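Side-chain contacts in acyl-CoA dehydrogenase (PDB 5LNX), which oxidises saturated acyl-CoA thioesters to their 2,3-dehydroacyl-CoA products, using FAD as cofactor and passing the electrons to an acceptor: residues V260-A263 / K264-Q268; A275-G278 / I279-K282. All coordinates share one frame; numbering follows the deposited sequence.

Contact 1 (V260-A263 / K264-Q268). With FAD (flavin-adenine dinucleotide), chain Q.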
loop_
_atom_site.group_PDB
_atom_site.type_symbol
_atom_site.label_atom_id
_atom_site.label_comp_id
_atom_site.label_asym_id
_atom_site.label_seq_id
_atom_site.Cartn_x
_atom_site.Cartn_y
_atom_site.Cartn_z
ATOM N N VAL D 260 16.205 -12.556 -7.466
ATOM C CA VAL D 260 15.838 -13.373 -8.619
ATOM C C VAL D 260 16.673 -14.656 -8.622
ATOM O O VAL D 260 16.148 -15.771 -8.561
ATOM C CB VAL D 260 16.057 -12.613 -9.944
ATOM C CG1 VAL D 260 15.963 -13.562 -11.140
ATOM C CG2 VAL D 260 15.047 -11.489 -10.086
ATOM N N ASP D 261 17.977 -14.457 -8.712
ATOM C CA ASP D 261 19.007 -15.480 -8.586
ATOM C C ASP D 261 18.734 -16.443 -7.412
ATOM O O ASP D 261 18.732 -17.676 -7.566
ATOM C CB ASP D 261 20.378 -14.720 -8.408
ATOM C CG ASP D 261 21.532 -15.638 -8.044
ATOM O OD1 ASP D 261 21.384 -16.179 -6.959
ATOM O OD2 ASP D 261 22.591 -15.791 -8.738
ATOM N N TYR D 262 18.535 -15.908 -6.225
ATOM C CA TYR D 262 18.288 -16.799 -5.062
ATOM C C TYR D 262 17.009 -17.613 -5.256
ATOM O O TYR D 262 16.957 -18.786 -4.900
ATOM C CB TYR D 262 18.201 -16.039 -3.743
ATOM C CG TYR D 262 18.004 -16.929 -2.542
ATOM C CD1 TYR D 262 19.091 -17.519 -1.875
ATOM C CD2 TYR D 262 16.726 -17.177 -2.054
ATOM C CE1 TYR D 262 18.897 -18.344 -0.773
ATOM C CE2 TYR D 262 16.519 -18.018 -0.967
ATOM C CZ TYR D 262 17.608 -18.590 -0.323
ATOM O OH TYR D 262 17.374 -19.377 0.796
ATOM N N ALA D 263 15.976 -16.946 -5.756
ATOM C CA ALA D 263 14.623 -17.494 -5.855
ATOM C C ALA D 263 14.517 -18.621 -6.871
ATOM O O ALA D 263 13.529 -19.368 -6.877
ATOM C CB ALA D 263 13.645 -16.391 -6.229
ATOM N N LYS D 264 15.475 -18.624 -7.791
ATOM C CA LYS D 264 15.554 -19.567 -8.907
ATOM C C LYS D 264 16.250 -20.842 -8.470
ATOM O O LYS D 264 15.920 -21.939 -8.943
ATOM C CB LYS D 264 16.349 -18.959 -10.077
ATOM C CG LYS D 264 15.513 -18.097 -11.010
ATOM C CD LYS D 264 16.372 -17.233 -11.901
ATOM C CE LYS D 264 16.874 -18.036 -13.082
ATOM N NZ LYS D 264 17.882 -17.260 -13.849
ATOM N N GLN D 265 17.234 -20.658 -7.595
ATOM C CA GLN D 265 18.128 -21.705 -7.102
ATOM C C GLN D 265 17.504 -22.392 -5.894
ATOM O O GLN D 265 17.604 -23.611 -5.716
ATOM C CB GLN D 265 19.481 -21.070 -6.687
ATOM C CG GLN D 265 20.257 -21.830 -5.585
ATOM C CD GLN D 265 20.993 -20.964 -4.534
ATOM O OE1 GLN D 265 20.948 -21.278 -3.328
ATOM N NE2 GLN D 265 21.583 -19.851 -4.949
ATOM N N ARG D 266 16.897 -21.600 -5.033
ATOM C CA ARG D 266 16.360 -22.116 -3.770
ATOM C C ARG D 266 15.097 -22.948 -3.986
ATOM O O ARG D 266 14.103 -22.454 -4.528
ATOM C CB ARG D 266 16.038 -20.990 -2.799
ATOM C CG ARG D 266 15.375 -21.487 -1.529
ATOM C CD ARG D 266 16.333 -22.278 -0.658
ATOM N NE ARG D 266 15.680 -22.650 0.589
ATOM C CZ ARG D 266 16.273 -23.299 1.588
ATOM N NH1 ARG D 266 17.513 -23.741 1.449
ATOM N NH2 ARG D 266 15.598 -23.564 2.721
ATOM N N VAL D 267 15.157 -24.190 -3.514
ATOM C CA VAL D 267 14.118 -25.176 -3.761
ATOM C C VAL D 267 13.447 -25.484 -2.445
ATOM O O VAL D 267 14.121 -25.716 -1.437
ATOM C CB VAL D 267 14.683 -26.493 -4.378
ATOM C CG1 VAL D 267 15.356 -26.205 -5.702
ATOM N N GLN D 268 12.120 -25.432 -2.443
ATOM C CA GLN D 268 11.309 -25.952 -1.300
ATOM C C GLN D 268 10.053 -26.516 -1.903
ATOM O O GLN D 268 9.619 -26.066 -2.955
ATOM C CB GLN D 268 10.905 -24.859 -0.292
ATOM C CG GLN D 268 12.021 -24.310 0.575
ATOM C CD GLN D 268 12.500 -25.286 1.603
ATOM O OE1 GLN D 268 11.891 -25.432 2.664
ATOM N NE2 GLN D 268 13.596 -25.965 1.311
HETATM P PA FAD Q . 12.449 -20.911 2.808
HETATM O O1A FAD Q . 13.635 -21.136 1.891
HETATM O O2A FAD Q . 11.487 -21.980 3.203
HETATM O O5B FAD Q . 11.460 -19.877 2.046
HETATM C C5B FAD Q . 11.983 -18.683 1.460
HETATM C C4B FAD Q . 10.890 -17.868 0.762
HETATM O O4B FAD Q . 10.182 -18.724 -0.124
HETATM C C3B FAD Q . 9.886 -17.283 1.730
HETATM O O3B FAD Q . 9.602 -15.920 1.405
HETATM C C2B FAD Q . 8.654 -18.134 1.570
HETATM O O2B FAD Q . 7.485 -17.322 1.700
HETATM C C1B FAD Q . 8.801 -18.647 0.161
HETATM N N9A FAD Q . 8.149 -19.925 -0.113
HETATM C C8A FAD Q . 8.721 -21.143 -0.145
HETATM N N7A FAD Q . 7.819 -22.091 -0.500
HETATM C C5A FAD Q . 6.654 -21.441 -0.731
HETATM C C6A FAD Q . 5.295 -21.798 -1.171
HETATM N N6A FAD Q . 5.002 -23.082 -1.404
HETATM N N1A FAD Q . 4.383 -20.799 -1.325
HETATM C C2A FAD Q . 4.680 -19.503 -1.073
HETATM N N3A FAD Q . 5.899 -19.117 -0.696
HETATM C C4A FAD Q . 6.889 -20.012 -0.498
HETATM N N1 FAD Q . 13.299 -22.614 13.362
HETATM C C2 FAD Q . 13.016 -23.472 14.385
HETATM O O2 FAD Q . 12.535 -24.599 14.122
HETATM N N3 FAD Q . 13.224 -23.117 15.678
HETATM C C4 FAD Q . 13.710 -21.926 16.044
HETATM O O4 FAD Q . 13.901 -21.655 17.245
HETATM C C4X FAD Q . 14.036 -20.954 14.996
HETATM N N5 FAD Q . 14.507 -19.733 15.311
HETATM C C5X FAD Q . 14.818 -18.834 14.341
HETATM C C6 FAD Q . 15.365 -17.605 14.695
HETATM C C7 FAD Q . 15.675 -16.677 13.725
HETATM C C7M FAD Q . 16.230 -15.342 14.125
HETATM C C8 FAD Q . 15.490 -17.018 12.313
HETATM C C8M FAD Q . 15.820 -16.030 11.232
HETATM C C9 FAD Q . 14.965 -18.245 11.955
HETATM C C9A FAD Q . 14.618 -19.193 12.907
HETATM N N10 FAD Q . 14.083 -20.472 12.552
HETATM C C10 FAD Q . 13.804 -21.372 13.593
HETATM C "C1'" FAD Q . 13.899 -20.902 11.151
HETATM C "C2'" FAD Q . 12.655 -20.387 10.457
HETATM O "O2'" FAD Q . 11.604 -21.210 10.919
HETATM C "C3'" FAD Q . 12.795 -20.463 8.935
HETATM O "O3'" FAD Q . 13.604 -19.360 8.463
HETATM C "C4'" FAD Q . 11.476 -20.489 8.144
HETATM O "O4'" FAD Q . 10.614 -21.526 8.638
HETATM C "C5'" FAD Q . 11.682 -20.673 6.639
HETATM O "O5'" FAD Q . 12.955 -21.274 6.347
HETATM P P FAD Q . 13.972 -20.708 5.189
HETATM O O1P FAD Q . 14.661 -19.517 5.834
HETATM O O2P FAD Q . 14.785 -21.793 4.507
HETATM O O3P FAD Q . 12.958 -20.081 4.088
#

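Contact 2 (A275-G278 / I279-K282). With FAD (flavin-adenine dinucleotide), chain Q.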
loop_
_atom_site.group_PDB
_atom_site.type_symbol
_atom_site.label_atom_id
_atom_site.label_comp_id
_atom_site.label_asym_id
_atom_site.label_seq_id
_atom_site.Cartn_x
_atom_site.Cartn_y
_atom_site.Cartn_z
ATOM N N ALA D 275 8.667 -20.382 -8.481
ATOM C CA ALA D 275 7.518 -20.981 -9.176
ATOM C C ALA D 275 6.212 -20.595 -8.476
ATOM O O ALA D 275 5.115 -20.834 -8.972
ATOM C CB ALA D 275 7.660 -22.497 -9.224
ATOM N N ASN D 276 6.345 -20.055 -7.278
ATOM C CA ASN D 276 5.212 -19.569 -6.513
ATOM C C ASN D 276 4.918 -18.110 -6.782
ATOM O O ASN D 276 5.798 -17.264 -6.658
ATOM C CB ASN D 276 5.485 -19.737 -5.040
ATOM C CG ASN D 276 5.746 -21.166 -4.669
ATOM O OD1 ASN D 276 4.854 -22.006 -4.755
ATOM N ND2 ASN D 276 6.945 -21.442 -4.191
ATOM N N GLN D 277 3.680 -17.838 -7.173
ATOM C CA GLN D 277 3.225 -16.497 -7.512
ATOM C C GLN D 277 3.347 -15.523 -6.323
ATOM O O GLN D 277 3.628 -14.355 -6.487
ATOM C CB GLN D 277 1.796 -16.558 -8.045
ATOM C CG GLN D 277 1.722 -16.889 -9.521
ATOM C CD GLN D 277 0.310 -16.824 -10.069
ATOM O OE1 GLN D 277 -0.672 -16.814 -9.310
ATOM N NE2 GLN D 277 0.192 -16.908 -11.388
ATOM N N GLY D 278 3.155 -16.035 -5.119
ATOM C CA GLY D 278 3.473 -15.283 -3.906
ATOM C C GLY D 278 4.836 -14.612 -4.035
ATOM O O GLY D 278 5.010 -13.455 -3.622
ATOM N N ILE D 279 5.788 -15.331 -4.629
ATOM C CA ILE D 279 7.187 -14.876 -4.726
ATOM C C ILE D 279 7.428 -14.149 -6.038
ATOM O O ILE D 279 7.761 -12.970 -6.047
ATOM C CB ILE D 279 8.179 -16.045 -4.567
ATOM C CG1 ILE D 279 8.179 -16.567 -3.131
ATOM C CG2 ILE D 279 9.586 -15.650 -4.962
ATOM C CD1 ILE D 279 8.482 -15.520 -2.078
ATOM N N SER D 280 7.187 -14.831 -7.151
ATOM C CA SER D 280 7.380 -14.215 -8.484
ATOM C C SER D 280 6.735 -12.829 -8.630
ATOM O O SER D 280 7.348 -11.929 -9.178
ATOM C CB SER D 280 6.914 -15.135 -9.622
ATOM O OG SER D 280 5.563 -15.455 -9.465
ATOM N N PHE D 281 5.521 -12.664 -8.132
ATOM C CA PHE D 281 4.786 -11.379 -8.233
ATOM C C PHE D 281 5.468 -10.186 -7.531
ATOM O O PHE D 281 5.386 -9.056 -8.018
ATOM C CB PHE D 281 3.356 -11.509 -7.684
ATOM C CG PHE D 281 2.358 -12.053 -8.680
ATOM C CD1 PHE D 281 2.739 -12.965 -9.657
ATOM C CD2 PHE D 281 1.019 -11.679 -8.608
ATOM C CE1 PHE D 281 1.805 -13.469 -10.554
ATOM C CE2 PHE D 281 0.075 -12.184 -9.503
ATOM C CZ PHE D 281 0.470 -13.085 -10.474
ATOM N N LYS D 282 6.102 -10.455 -6.389
ATOM C CA LYS D 282 7.026 -9.524 -5.737
ATOM C C LYS D 282 8.188 -9.102 -6.635
ATOM O O LYS D 282 8.611 -7.930 -6.651
ATOM C CB LYS D 282 7.648 -10.150 -4.499
ATOM C CG LYS D 282 6.689 -10.338 -3.334
ATOM C CD LYS D 282 7.433 -10.838 -2.113
ATOM C CE LYS D 282 6.481 -11.283 -1.021
ATOM N NZ LYS D 282 5.568 -10.194 -0.558
HETATM P PA FAD Q . 12.449 -20.911 2.808
HETATM O O1A FAD Q . 13.635 -21.136 1.891
HETATM O O2A FAD Q . 11.487 -21.980 3.203
HETATM O O5B FAD Q . 11.460 -19.877 2.046
HETATM C C5B FAD Q . 11.983 -18.683 1.460
HETATM C C4B FAD Q . 10.890 -17.868 0.762
HETATM O O4B FAD Q . 10.182 -18.724 -0.124
HETATM C C3B FAD Q . 9.886 -17.283 1.730
HETATM O O3B FAD Q . 9.602 -15.920 1.405
HETATM C C2B FAD Q . 8.654 -18.134 1.570
HETATM O O2B FAD Q . 7.485 -17.322 1.700
HETATM C C1B FAD Q . 8.801 -18.647 0.161
HETATM N N9A FAD Q . 8.149 -19.925 -0.113
HETATM C C8A FAD Q . 8.721 -21.143 -0.145
HETATM N N7A FAD Q . 7.819 -22.091 -0.500
HETATM C C5A FAD Q . 6.654 -21.441 -0.731
HETATM C C6A FAD Q . 5.295 -21.798 -1.171
HETATM N N6A FAD Q . 5.002 -23.082 -1.404
HETATM N N1A FAD Q . 4.383 -20.799 -1.325
HETATM C C2A FAD Q . 4.680 -19.503 -1.073
HETATM N N3A FAD Q . 5.899 -19.117 -0.696
HETATM C C4A FAD Q . 6.889 -20.012 -0.498
HETATM N N1 FAD Q . 13.299 -22.614 13.362
HETATM C C2 FAD Q . 13.016 -23.472 14.385
HETATM O O2 FAD Q . 12.535 -24.599 14.122
HETATM N N3 FAD Q . 13.224 -23.117 15.678
HETATM C C4 FAD Q . 13.710 -21.926 16.044
HETATM O O4 FAD Q . 13.901 -21.655 17.245
HETATM C C4X FAD Q . 14.036 -20.954 14.996
HETATM N N5 FAD Q . 14.507 -19.733 15.311
HETATM C C5X FAD Q . 14.818 -18.834 14.341
HETATM C C6 FAD Q . 15.365 -17.605 14.695
HETATM C C7 FAD Q . 15.675 -16.677 13.725
HETATM C C7M FAD Q . 16.230 -15.342 14.125
HETATM C C8 FAD Q . 15.490 -17.018 12.313
HETATM C C8M FAD Q . 15.820 -16.030 11.232
HETATM C C9 FAD Q . 14.965 -18.245 11.955
HETATM C C9A FAD Q . 14.618 -19.193 12.907
HETATM N N10 FAD Q . 14.083 -20.472 12.552
HETATM C C10 FAD Q . 13.804 -21.372 13.593
HETATM C "C1'" FAD Q . 13.899 -20.902 11.151
HETATM C "C2'" FAD Q . 12.655 -20.387 10.457
HETATM O "O2'" FAD Q . 11.604 -21.210 10.919
HETATM C "C3'" FAD Q . 12.795 -20.463 8.935
HETATM O "O3'" FAD Q . 13.604 -19.360 8.463
HETATM C "C4'" FAD Q . 11.476 -20.489 8.144
HETATM O "O4'" FAD Q . 10.614 -21.526 8.638
HETATM C "C5'" FAD Q . 11.682 -20.673 6.639
HETATM O "O5'" FAD Q . 12.955 -21.274 6.347
HETATM P P FAD Q . 13.972 -20.708 5.189
HETATM O O1P FAD Q . 14.661 -19.517 5.834
HETATM O O2P FAD Q . 14.785 -21.793 4.507
HETATM O O3P FAD Q . 12.958 -20.081 4.088
#

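Contact 1 (V260-A263 / K264-Q268)
At the C-terminal end of helix 229-265, Y262 in the last turn touches R266, the first residue to leave helical geometry, beside the FAD pyrophosphate. The two side chains run alongside each other. CB of R266 sits over one face of the Y262 ring, 3.9 Å from its centroid, in a CH-pi contact displaced toward the rim, and CD of R266 comes 3.4 Å from Y262 OH. The guanidinium plane is turned only 21° from the ring plane. With CG of R266 anti to the backbone N (chi1 175°) and a bend at chi2, the chain travels along the tyrosine and delivers its head group to the cofactor. There R266 NE donates to FAD O1A at 2.9 Å, and NH2 adds a weaker bond to the same oxygen while also approaching O2P of the other phosphate. R266 NH1 is hydrogen-bonded to P126 O of the second subunit, so the guanidinium is held from two directions. Its positive charge would probably offset part of the negative charge of the phosphates. The backbone bond from R266 N to Y262 O, 2.8 Å long, closes the final helical turn, while Y336 stacks with the tyrosine ring. The whole illustrates a helix C-terminus passing directly into a phosphate-binding arginine, here in the FAD site of an acyl-CoA dehydrogenase, built where subunits meet.

Contact 2 (A275-G278 / I279-K282)
The side chains of Q277 and F281 run alongside each other in the first turn of helix 277-305, a helix N-terminus that borders the adenine end of FAD. CB of Q277 stands over one face of the F281 ring, 4.3 Å from its centroid, in a CH-pi contact set toward the rim. The rest of the chain follows the ring: CG of Q277 is 3.6 Å from CE1 of F281, and the amide, its plane 38° from that of the ring, passes near CE1 and CZ. The fully extended chi2 (-175°) carries this amide past the phenyl group to the subunit boundary. OE1 accepts from G278 N of the fourth subunit, NE2 donates to N1A of another bound FAD, and the same bonds recur with the subunits exchanged.

N276, at the N-cap position, faces the other way. Its side chain makes no capping bond; the amide instead lies over a face of the adenine, roughly parallel to it, with ND2 3.5 Å from FAD C6A. A hydrogen bond from ND2 to I273 O fixes its rotation. I279 borders the adjoining ribose, its CD1 3.7 Å from FAD O3B, so residues three apart at the start of one helix border base and sugar.

The backbone ties these groups together. F281 N bonds to Q277 O at 3.0 Å, linking the backbones of the two residues whose side chains pair. N276 O serves as a shared acceptor: S280 N approaches within the carbonyl plane at 2.8 Å, I279 N comes from above that plane, and S280 OG adds a weak bond to the same oxygen at 3.3 Å.

In the fold
Contact 1 comes first along the chain, closing helix 229-265, and contact 2 opens helix 277-305; the short antiparallel pair of strands 267-268 and 271-272 joins the two helices. The centres of the contacts are 11 Å apart and their nearest atoms about 4 Å apart, without touching. Both lie in the C-terminal domain, some 33 Å from the centre of the chain, and share one FAD: contact 1 serves the pyrophosphate, contact 2 the adenosine. Since both also meet the second subunit, this helical hairpin shows how one chain can supply part of a cofactor site that other subunits complete, which would probably couple FAD binding to assembly of the tetramer.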